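Local coordinates for transmembrane oligosaccharyl transferase (PDB 3WAJ), which is an archaeal membrane protein of the STT3/AglB family that couples a helical GT-C-type N-terminal region to a globular C-terminal part and holds a zinc ion, at residues 27-32 and 112-117; 95-100 and 106-111; 682-687 and 745-750. All coordinates share one frame; numbering follows the deposited sequence.

Overall arrangement
Interactions 1 and 2 belong to the helical N-terminal region and share helix 102-118. Residues 106-111 of that helix face the turn at 95-100, while residues 112-117, one step further along, face helix 19-30. The centres of interactions 1 and 2 lie about 15 Å apart, and the two touch where Ile29 CG2 packs on Phe111 CE1 at 3.8 Å. Leu109, Ile112 and Pro113 also rest on Asn160, the chain neighbour of zinc ligand Asp161; Asp47 and His163 complete the modelled ligands. Interaction 3 lies in the globular C-terminal part, its centre about 41 Å from that of interaction 1 and about 43 Å from that of interaction 2, and touches neither.

Interaction 1. Residues 27-32 and 112-117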
# COMPACT_ATOMS: atom_id res chain seq x y z
N LEU A 27 6.85 20.67 9.28
CA LEU A 27 6.53 19.88 8.09
C LEU A 27 5.79 18.58 8.41
O LEU A 27 4.83 18.23 7.73
CB LEU A 27 7.81 19.59 7.29
CG LEU A 27 8.01 20.35 5.98
CD1 LEU A 27 7.45 21.74 6.06
CD2 LEU A 27 9.49 20.39 5.59
N ARG A 28 6.20 17.87 9.45
CA ARG A 28 5.64 16.52 9.65
C ARG A 28 4.48 16.39 10.64
O ARG A 28 3.67 15.48 10.52
CB ARG A 28 6.75 15.53 9.97
CG ARG A 28 7.63 15.26 8.77
CD ARG A 28 9.09 15.08 9.16
NE ARG A 28 9.95 15.25 8.00
CZ ARG A 28 10.67 14.28 7.48
NH1 ARG A 28 10.64 13.09 8.04
NH2 ARG A 28 11.44 14.49 6.42
N ILE A 29 4.40 17.31 11.59
CA ILE A 29 3.35 17.26 12.61
C ILE A 29 2.31 18.35 12.40
O ILE A 29 1.11 18.12 12.54
CB ILE A 29 3.96 17.35 14.03
CG1 ILE A 29 4.96 16.20 14.23
CG2 ILE A 29 2.88 17.36 15.10
CD1 ILE A 29 5.27 15.90 15.68
N LEU A 30 2.77 19.55 12.04
CA LEU A 30 1.91 20.73 11.96
C LEU A 30 1.17 20.89 10.63
O LEU A 30 -0.04 21.12 10.60
CB LEU A 30 2.72 22.00 12.24
CG LEU A 30 2.72 22.60 13.64
CD1 LEU A 30 2.64 21.55 14.74
CD2 LEU A 30 3.96 23.47 13.81
N ASN A 31 1.90 20.80 9.53
CA ASN A 31 1.29 20.89 8.20
C ASN A 31 0.07 19.99 7.94
O ASN A 31 -0.97 20.49 7.50
CB ASN A 31 2.35 20.73 7.11
CG ASN A 31 2.93 22.05 6.67
OD1 ASN A 31 3.49 22.80 7.49
ND2 ASN A 31 2.81 22.36 5.39
N PRO A 32 0.17 18.67 8.23
CA PRO A 32 -1.00 17.85 7.90
C PRO A 32 -1.93 17.62 9.09
O PRO A 32 -2.81 16.77 9.00
CB PRO A 32 -0.36 16.52 7.49
CG PRO A 32 0.81 16.40 8.44
CD PRO A 32 1.30 17.83 8.67
N ILE A 112 4.28 8.67 15.78
CA ILE A 112 5.48 7.85 15.67
C ILE A 112 6.31 8.06 14.38
O ILE A 112 7.54 8.16 14.46
CB ILE A 112 5.16 6.36 15.92
CG1 ILE A 112 4.88 6.18 17.42
CG2 ILE A 112 6.31 5.43 15.46
CD1 ILE A 112 4.37 4.81 17.80
N PRO A 113 5.67 8.10 13.20
CA PRO A 113 6.51 8.30 12.01
C PRO A 113 7.05 9.72 11.93
O PRO A 113 8.16 9.94 11.42
CB PRO A 113 5.55 8.02 10.84
CG PRO A 113 4.17 8.25 11.42
CD PRO A 113 4.26 7.79 12.84
N ALA A 114 6.27 10.69 12.40
CA ALA A 114 6.75 12.08 12.46
C ALA A 114 7.99 12.18 13.34
O ALA A 114 8.98 12.79 12.97
CB ALA A 114 5.66 13.02 12.95
N ILE A 115 7.92 11.59 14.53
CA ILE A 115 9.04 11.63 15.46
C ILE A 115 10.25 10.94 14.82
O ILE A 115 11.37 11.45 14.89
CB ILE A 115 8.69 10.96 16.80
CG1 ILE A 115 7.65 11.78 17.55
CG2 ILE A 115 9.94 10.79 17.65
CD1 ILE A 115 6.96 11.00 18.67
N GLY A 116 10.00 9.80 14.19
CA GLY A 116 11.05 9.05 13.51
C GLY A 116 11.72 9.88 12.43
O GLY A 116 12.95 9.86 12.29
N GLY A 117 10.92 10.61 11.66
CA GLY A 117 11.46 11.47 10.62
C GLY A 117 12.20 12.70 11.12
O GLY A 117 13.11 13.21 10.46
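Ala114 presents its methyl to two consecutive residues of helix 19-30. The closer partner is Ile29, whose CG1 lies 3.5 Å from Ala114 CB. Ile29 turns CG1 opposite its own carbonyl carbon (chi1 -58°), which swings the ethyl branch across to the methyl, with CD1 still at 4.0 Å from Ala114 CB, while CG2 lies opposite the backbone N. Arg28 meets the same methyl through its CB, also at 4.0 Å, and here the backbones come nearest, Arg28 CA to Ala114 CA being 5.4 Å. This is close helix-helix packing in the membrane-embedded GT-C fold, made possible by small residues one turn apart on helix 102-118, just beyond its kink at Pro113. The second of them, Gly117, takes the far end of Arg28. Bent at chi2 (144°), the arginine chain carries NH1 to 3.2 Å from Gly117 CA, over a spot where the lack of a side chain leaves the backbone bare. Gly117 O sits over one face of the guanidinium, badly angled for a hydrogen bond to NH1. Phe151 and Leu152 of helix 150-153, together with Ile156, also touch this buried arginine.

Interaction 2. Residues 95-100 and 106-111; sequences IIFSAT and RAVLAF
A single methyl does most of the work: Val108 CG2 rests against the CB atoms of both Phe97 and Ala99, two residues on either side of Ser98 in sequence, each with its CB directed to the second helix. Ser98 itself is left-handed, with a positive phi (39°), as the C' residue of a Schellman motif that ends helix 84-96. Its N returns to Ile95 O at 3.1 Å, and Ala99 N reaches back to the carbonyl of the residue before Ile95. The Ser98 side chain starts away from helix 102-118 while its two neighbours face it.

The two distances are nearly equal, with Val108 CG2 at 4.0 Å from Ala99 CB and 4.1 Å from Phe97 CB. Val108 has CG1 opposite its backbone N (chi1 173°), which leaves CG2 beside that N and directed into the turn; CG1 approaches the Phe97 ring obliquely. One face of that ring is taken by its own chain neighbour, Ile96 CG2, lying 3.6 Å above the plane and toward the rim.

The contact closes a helical hairpin, in which helix 84-96 passes through a short turn into helix 102-118. Arg106, a little earlier on the second helix, points away from the turn and hydrogen-bonds to Val41 O and Thr40 OG1, while Leu109 packs on Ile55 of helix 47-60.

Across the turn no hydrogen bond joins the two segments, and the closest contacts are between saturated carbons, with the Phe97 ring slightly farther off. What holds 95-100 against 106-111 is therefore apolar packing without directional bonds, while the Schellman bonds hold the turn itself.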
# COMPACT_ATOMS: atom_id res chain seq x y z
N ILE A 95 1.03 1.48 25.75
CA ILE A 95 1.01 1.15 27.17
C ILE A 95 1.47 2.35 28.01
O ILE A 95 0.86 2.67 29.02
CB ILE A 95 1.85 -0.11 27.43
CG1 ILE A 95 1.22 -1.31 26.71
CG2 ILE A 95 1.97 -0.42 28.91
CD1 ILE A 95 2.10 -2.52 26.67
N ILE A 96 2.54 3.01 27.57
CA ILE A 96 3.07 4.21 28.24
C ILE A 96 2.02 5.32 28.39
O ILE A 96 1.92 5.93 29.46
CB ILE A 96 4.31 4.78 27.50
CG1 ILE A 96 5.61 4.23 28.08
CG2 ILE A 96 4.36 6.30 27.63
CD1 ILE A 96 5.67 2.73 28.21
N PHE A 97 1.27 5.59 27.33
CA PHE A 97 0.30 6.68 27.38
C PHE A 97 -1.08 6.12 27.64
O PHE A 97 -2.09 6.80 27.39
CB PHE A 97 0.31 7.49 26.07
CG PHE A 97 1.57 8.27 25.84
CD1 PHE A 97 1.80 9.47 26.50
CD2 PHE A 97 2.53 7.81 24.94
CE1 PHE A 97 2.98 10.20 26.28
CE2 PHE A 97 3.71 8.53 24.71
CZ PHE A 97 3.93 9.73 25.39
N SER A 98 -1.11 4.89 28.15
CA SER A 98 -2.35 4.16 28.45
C SER A 98 -3.44 4.37 27.40
O SER A 98 -4.61 4.59 27.71
CB SER A 98 -2.88 4.50 29.84
OG SER A 98 -2.05 3.95 30.85
N ALA A 99 -3.02 4.35 26.14
CA ALA A 99 -3.91 4.43 25.00
C ALA A 99 -3.79 3.09 24.28
O ALA A 99 -2.91 2.88 23.44
CB ALA A 99 -3.50 5.56 24.09
N THR A 100 -4.70 2.18 24.62
CA THR A 100 -4.56 0.79 24.23
C THR A 100 -5.44 0.35 23.04
O THR A 100 -5.29 -0.76 22.52
CB THR A 100 -4.78 -0.11 25.45
OG1 THR A 100 -6.06 0.18 26.02
CG2 THR A 100 -3.69 0.14 26.50
N ARG A 106 -4.61 5.28 18.03
CA ARG A 106 -4.32 5.85 16.71
C ARG A 106 -3.57 7.17 16.81
O ARG A 106 -2.60 7.42 16.08
CB ARG A 106 -5.62 6.01 15.91
CG ARG A 106 -6.01 4.76 15.10
CD ARG A 106 -7.27 4.98 14.28
NE ARG A 106 -8.45 4.55 15.03
CZ ARG A 106 -9.63 5.14 14.99
NH1 ARG A 106 -9.82 6.21 14.23
NH2 ARG A 106 -10.61 4.66 15.70
N ALA A 107 -4.03 8.03 17.72
CA ALA A 107 -3.40 9.33 17.96
C ALA A 107 -1.92 9.15 18.30
O ALA A 107 -1.04 9.73 17.65
CB ALA A 107 -4.11 10.07 19.06
N VAL A 108 -1.66 8.35 19.34
CA VAL A 108 -0.28 8.02 19.68
C VAL A 108 0.49 7.49 18.46
O VAL A 108 1.53 8.04 18.09
CB VAL A 108 -0.19 7.04 20.88
CG1 VAL A 108 1.25 6.59 21.11
CG2 VAL A 108 -0.74 7.70 22.15
N LEU A 109 -0.03 6.45 17.81
CA LEU A 109 0.63 5.86 16.65
C LEU A 109 0.88 6.90 15.56
O LEU A 109 1.89 6.83 14.87
CB LEU A 109 -0.17 4.70 16.08
CG LEU A 109 -0.42 3.58 17.07
CD1 LEU A 109 -1.09 2.39 16.38
CD2 LEU A 109 0.89 3.16 17.76
N ALA A 110 -0.03 7.86 15.41
CA ALA A 110 0.10 8.91 14.39
C ALA A 110 1.40 9.71 14.51
O ALA A 110 1.98 10.11 13.50
CB ALA A 110 -1.11 9.86 14.43
N PHE A 111 1.84 9.94 15.74
CA PHE A 111 3.04 10.74 15.97
C PHE A 111 4.34 10.00 15.69
O PHE A 111 5.36 10.61 15.41
CB PHE A 111 3.06 11.27 17.40
CG PHE A 111 2.09 12.37 17.62
CD1 PHE A 111 2.37 13.66 17.20
CD2 PHE A 111 0.87 12.11 18.24
CE1 PHE A 111 1.45 14.68 17.40
CE2 PHE A 111 -0.06 13.13 18.44
CZ PHE A 111 0.23 14.41 18.02

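Interaction 3. Residues 682-687 and 745-750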
# COMPACT_ATOMS: atom_id res chain seq x y z
N LEU A 682 -23.56 -4.64 -9.51
CA LEU A 682 -23.58 -4.21 -8.12
C LEU A 682 -23.55 -2.69 -7.99
O LEU A 682 -24.47 -2.07 -7.45
CB LEU A 682 -22.40 -4.84 -7.36
CG LEU A 682 -22.60 -6.33 -7.02
CD1 LEU A 682 -21.29 -6.98 -6.52
CD2 LEU A 682 -23.70 -6.48 -5.97
N HIS A 683 -22.51 -2.06 -8.51
CA HIS A 683 -22.35 -0.65 -8.25
C HIS A 683 -23.17 0.21 -9.19
O HIS A 683 -23.70 1.24 -8.77
CB HIS A 683 -20.89 -0.21 -8.24
CG HIS A 683 -20.64 0.95 -7.34
ND1 HIS A 683 -19.98 0.83 -6.13
CD2 HIS A 683 -20.99 2.25 -7.45
CE1 HIS A 683 -19.93 2.02 -5.55
NE2 HIS A 683 -20.54 2.90 -6.33
N LEU A 684 -23.27 -0.19 -10.46
CA LEU A 684 -23.95 0.66 -11.44
C LEU A 684 -25.45 0.42 -11.43
O LEU A 684 -26.23 1.36 -11.38
CB LEU A 684 -23.37 0.49 -12.85
CG LEU A 684 -23.76 1.58 -13.87
CD1 LEU A 684 -22.55 2.12 -14.58
CD2 LEU A 684 -24.79 1.07 -14.88
N PHE A 685 -25.86 -0.85 -11.44
CA PHE A 685 -27.29 -1.18 -11.41
C PHE A 685 -27.85 -1.38 -10.00
O PHE A 685 -29.00 -1.79 -9.85
CB PHE A 685 -27.57 -2.42 -12.29
CG PHE A 685 -27.21 -2.24 -13.74
CD1 PHE A 685 -28.04 -1.53 -14.60
CD2 PHE A 685 -26.04 -2.77 -14.25
CE1 PHE A 685 -27.71 -1.36 -15.94
CE2 PHE A 685 -25.70 -2.60 -15.58
CZ PHE A 685 -26.54 -1.90 -16.43
N ASP A 686 -27.03 -1.11 -8.98
CA ASP A 686 -27.47 -1.21 -7.58
C ASP A 686 -27.95 -2.61 -7.23
O ASP A 686 -28.79 -2.80 -6.35
CB ASP A 686 -28.55 -0.13 -7.27
CG ASP A 686 -27.98 1.29 -7.29
OD1 ASP A 686 -26.87 1.49 -6.72
OD2 ASP A 686 -28.59 2.19 -7.92
N GLY A 687 -27.40 -3.58 -7.94
CA GLY A 687 -27.69 -4.97 -7.68
C GLY A 687 -28.91 -5.48 -8.40
O GLY A 687 -29.37 -6.59 -8.15
N VAL A 745 -22.23 8.68 -13.94
CA VAL A 745 -23.37 9.25 -14.66
C VAL A 745 -23.21 8.99 -16.16
O VAL A 745 -24.14 8.53 -16.81
CB VAL A 745 -23.56 10.77 -14.38
CG1 VAL A 745 -24.56 11.36 -15.35
CG2 VAL A 745 -24.05 11.00 -12.95
N LEU A 746 -22.02 9.26 -16.69
CA LEU A 746 -21.79 9.01 -18.11
C LEU A 746 -21.85 7.51 -18.48
O LEU A 746 -22.38 7.15 -19.53
CB LEU A 746 -20.48 9.66 -18.55
CG LEU A 746 -20.48 11.20 -18.45
CD1 LEU A 746 -19.15 11.80 -18.93
CD2 LEU A 746 -21.65 11.77 -19.24
N TYR A 747 -21.31 6.65 -17.62
CA TYR A 747 -21.39 5.21 -17.83
C TYR A 747 -22.84 4.79 -17.99
O TYR A 747 -23.17 4.00 -18.88
CB TYR A 747 -20.83 4.47 -16.61
CG TYR A 747 -19.34 4.33 -16.56
CD1 TYR A 747 -18.52 5.11 -17.36
CD2 TYR A 747 -18.75 3.40 -15.73
CE1 TYR A 747 -17.14 4.96 -17.32
CE2 TYR A 747 -17.38 3.24 -15.68
CZ TYR A 747 -16.58 4.02 -16.48
OH TYR A 747 -15.20 3.87 -16.41
N LYS A 748 -23.69 5.30 -17.09
CA LYS A 748 -25.12 4.98 -17.10
C LYS A 748 -25.79 5.52 -18.35
O LYS A 748 -26.62 4.84 -18.96
CB LYS A 748 -25.81 5.57 -15.87
CG LYS A 748 -25.39 4.92 -14.59
CD LYS A 748 -26.08 5.52 -13.37
CE LYS A 748 -25.75 4.66 -12.15
NZ LYS A 748 -26.03 5.33 -10.86
N TYR A 749 -25.44 6.75 -18.71
CA TYR A 749 -25.93 7.36 -19.95
C TYR A 749 -25.56 6.50 -21.16
O TYR A 749 -26.44 6.14 -21.95
CB TYR A 749 -25.37 8.78 -20.10
CG TYR A 749 -25.69 9.43 -21.43
CD1 TYR A 749 -27.00 9.76 -21.78
CD2 TYR A 749 -24.67 9.77 -22.31
CE1 TYR A 749 -27.28 10.38 -22.99
CE2 TYR A 749 -24.93 10.38 -23.52
CZ TYR A 749 -26.24 10.69 -23.87
OH TYR A 749 -26.47 11.31 -25.07
N ALA A 750 -24.28 6.16 -21.29
CA ALA A 750 -23.79 5.27 -22.35
C ALA A 750 -24.60 3.98 -22.44
O ALA A 750 -24.99 3.56 -23.54
CB ALA A 750 -22.34 4.95 -22.13
O HOH W 1 -26.19 3.25 -8.85
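The Tyr747 ring is met at its edge, near its plane, by Leu684 CD1, and the Phe685 ring carries the other methyl of the same leucine, CD2, 3.7 Å above its centre. Tyr751 adds an edge-to-face contact with Phe685, and Tyr674 packs on Tyr747 with the ring planes steeply inclined. This is a buried helix-helix contact in the globular C-terminal part, where the end of helix 678-684 abuts helix 740-755. With CG opposite the backbone N (chi1 -166°), Leu684 directs its fork to the second helix. There it crosses the Tyr747 side chain at about a right angle, with CD1 at 3.5 Å from Tyr747 CB. Against Lys748 it runs in the opposite direction, the two CG atoms of Leu684 and Lys748 being 3.8 Å apart. Fully extended beyond CG, the lysine lays its CE 3.4 Å from Leu684 O and takes its charge to Glu744, by a salt bridge, and to Ala766 O, by a hydrogen bond. A water links the two segments as well: it accepts from Lys748 NZ at 2.9 Å and can donate to Leu684 O at 3.2 Å, though Asp686 OD1 and OD2, each 2.8 Å from this water, may compete for its protons.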